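Local coordinates for MGS-M5 (Unidentified, PDB 4Q3N), which probably interconverts L-lactate and pyruvate with NAD as cofactor, as an L-lactate dehydrogenase built on a Rossmann fold, at residues A[121-126]-A[174-179]. Residues are numbered along the deposited sequence; the frame is centred on the assembly and turned at random. Where two conformers were deposited one is given.
With ACT (acetate ion), chain J.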
loop_
_atom_site.group_PDB
_atom_site.type_symbol
_atom_site.label_atom_id
_atom_site.label_comp_id
_atom_site.label_asym_id
_atom_site.label_seq_id
_atom_site.Cartn_x
_atom_site.Cartn_y
_atom_site.Cartn_z
ATOM N N ASN A 121 -13.930 17.113 -21.381
ATOM C CA ASN A 121 -14.637 18.359 -21.109
ATOM C C ASN A 121 -15.396 18.855 -22.309
ATOM O O ASN A 121 -14.913 18.704 -23.410
ATOM C CB ASN A 121 -13.663 19.450 -20.658
ATOM C CG ASN A 121 -13.204 19.236 -19.224
ATOM O OD1 ASN A 121 -12.012 19.295 -18.924
ATOM N ND2 ASN A 121 -14.156 18.958 -18.343
ATOM N N PRO A 122 -16.574 19.493 -22.091
ATOM C CA PRO A 122 -17.176 19.799 -20.773
ATOM C C PRO A 122 -17.882 18.569 -20.202
ATOM O O PRO A 122 -18.801 18.000 -20.810
ATOM C CB PRO A 122 -18.166 20.947 -21.091
ATOM C CG PRO A 122 -18.493 20.760 -22.508
ATOM C CD PRO A 122 -17.300 20.161 -23.194
ATOM N N VAL A 123 -17.407 18.134 -19.057
ATOM C CA VAL A 123 -17.698 16.803 -18.593
ATOM C C VAL A 123 -19.193 16.603 -18.250
ATOM O O VAL A 123 -19.743 15.538 -18.482
ATOM C CB VAL A 123 -16.789 16.460 -17.373
ATOM C CG1 VAL A 123 -17.056 17.428 -16.186
ATOM C CG2 VAL A 123 -16.995 14.983 -16.919
ATOM N N ASP A 124 -19.867 17.624 -17.727
ATOM C CA ASP A 124 -21.269 17.423 -17.340
ATOM C C ASP A 124 -22.120 17.221 -18.572
ATOM O O ASP A 124 -22.962 16.331 -18.599
ATOM C CB ASP A 124 -21.793 18.597 -16.501
ATOM C CG ASP A 124 -20.956 18.803 -15.239
ATOM O OD1 ASP A 124 -20.908 17.873 -14.404
ATOM O OD2 ASP A 124 -20.300 19.864 -15.119
ATOM N N VAL A 125 -21.894 18.016 -19.622
ATOM C CA VAL A 125 -22.744 17.869 -20.801
ATOM C C VAL A 125 -22.379 16.562 -21.506
ATOM O O VAL A 125 -23.272 15.831 -21.921
ATOM C CB VAL A 125 -22.655 19.081 -21.785
ATOM C CG1 VAL A 125 -22.779 20.425 -21.039
ATOM C CG2 VAL A 125 -21.414 19.025 -22.625
ATOM N N LEU A 126 -21.096 16.212 -21.555
ATOM C CA LEU A 126 -20.673 15.032 -22.297
ATOM C C LEU A 126 -21.061 13.742 -21.576
ATOM O O LEU A 126 -21.337 12.729 -22.223
ATOM C CB LEU A 126 -19.156 15.083 -22.571
ATOM C CG LEU A 126 -18.766 16.197 -23.568
ATOM C CD1 LEU A 126 -17.270 16.160 -23.806
ATOM C CD2 LEU A 126 -19.578 16.150 -24.915
ATOM N N GLY A 174 -22.119 21.486 -8.587
ATOM C CA GLY A 174 -22.599 22.178 -9.785
ATOM C C GLY A 174 -21.792 21.828 -11.021
ATOM O O GLY A 174 -21.200 20.732 -11.127
ATOM N N GLU A 175 -21.785 22.758 -11.982
ATOM C CA GLU A 175 -21.043 22.582 -13.223
ATOM C C GLU A 175 -19.551 22.536 -12.924
ATOM O O GLU A 175 -19.065 23.351 -12.160
ATOM C CB GLU A 175 -21.357 23.743 -14.161
ATOM C CG GLU A 175 -20.532 23.744 -15.418
ATOM C CD GLU A 175 -20.567 25.108 -16.130
ATOM O OE1 GLU A 175 -20.705 26.165 -15.466
ATOM O OE2 GLU A 175 -20.480 25.107 -17.375
ATOM N N HIS A 176 -18.816 21.585 -13.487
ATOM C CA HIS A 176 -17.347 21.639 -13.441
ATOM C C HIS A 176 -16.924 22.753 -14.436
ATOM O O HIS A 176 -16.711 22.494 -15.603
ATOM C CB HIS A 176 -16.752 20.279 -13.813
ATOM C CG HIS A 176 -15.265 20.267 -14.036
ATOM N ND1 HIS A 176 -14.350 20.502 -13.031
ATOM C CD2 HIS A 176 -14.531 19.960 -15.139
ATOM C CE1 HIS A 176 -13.124 20.375 -13.508
ATOM N NE2 HIS A 176 -13.205 20.051 -14.789
ATOM N N GLY A 177 -16.813 23.985 -13.959
ATOM C CA GLY A 177 -16.655 25.149 -14.864
ATOM C C GLY A 177 -17.031 26.369 -14.051
ATOM O O GLY A 177 -17.103 26.283 -12.799
ATOM N N ASP A 178 -17.292 27.471 -14.742
ATOM C CA ASP A 178 -17.386 28.805 -14.134
ATOM C C ASP A 178 -18.531 28.947 -13.139
ATOM O O ASP A 178 -18.467 29.808 -12.270
ATOM C CB ASP A 178 -17.543 29.898 -15.215
ATOM C CG ASP A 178 -16.314 30.018 -16.145
ATOM O OD1 ASP A 178 -15.186 29.635 -15.743
ATOM O OD2 ASP A 178 -16.488 30.507 -17.292
ATOM N N SER A 179 -19.561 28.110 -13.250
ATOM C CA SER A 179 -20.724 28.241 -12.354
ATOM C C SER A 179 -20.690 27.273 -11.145
ATOM O O SER A 179 -21.630 27.217 -10.364
ATOM C CB SER A 179 -22.039 28.084 -13.160
ATOM O OG SER A 179 -22.355 26.705 -13.395
HETATM C C ACT J . -9.532 18.574 -16.098
HETATM O O ACT J . -8.955 18.544 -14.989
HETATM O OXT ACT J . -10.756 18.965 -16.129
HETATM C CH3 ACT J . -8.714 18.185 -17.310
HETATM O O HOH W 1 -16.128 20.731 -17.804
HETATM O O HOH W 2 -19.636 18.649 -12.208
#
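Asp124, in the first turn of helix 123-134, grips the backbone of the loop 174-179: its OD2 accepts the backbone N-H of His176 through the syn lone pair, 2.8 Å from His176 N at an N-H...O angle of 162°. The other oxygen is held by Ser256 and by water 2, which donates to both Asp124 OD1 and Gly174 O, so the carboxylate is fixed at both ends. Water 1 forms a second bridge, accepting from Val123 N and donating to His176 O at 2.9 Å.

Apolar contact is small. Val123 CG1 meets His176 CB at 3.7 Å and approaches the imidazole obliquely.

Within the loop, Glu175 OE1 accepts from Ser179 OG at 2.7 Å and, at longer range, from Ser179 N, the two donors coming from opposite faces of the carboxylate plane. Replacing Glu175 by alanine removes this acceptor and would probably leave Ser179 N without its mate, Ser179 OG with Ser301 still to bond, and the turn through Gly177 freer to move.

With CG anti to the backbone N (chi1 170°), the His176 ring reaches out toward an acetate, probably from the crystallisation liquor, and His176 NE2 donates to its OXT at 3.0 Å; Asn121 OD1 lies 3.1 Å from the same oxygen. Asn121 also brings ND2 to the ring edge, in its plane and 3.4 Å from His176 CD2, with amide and ring planes 26° apart. His176 ND1 bonds Asp149, a pairing that matches the His-Asp couple of lactate and malate dehydrogenases. The contact thus joins the NAD-binding and C-terminal domains beside what is probably the substrate pocket, where the acetate carboxylate may mimic part of a bound substrate.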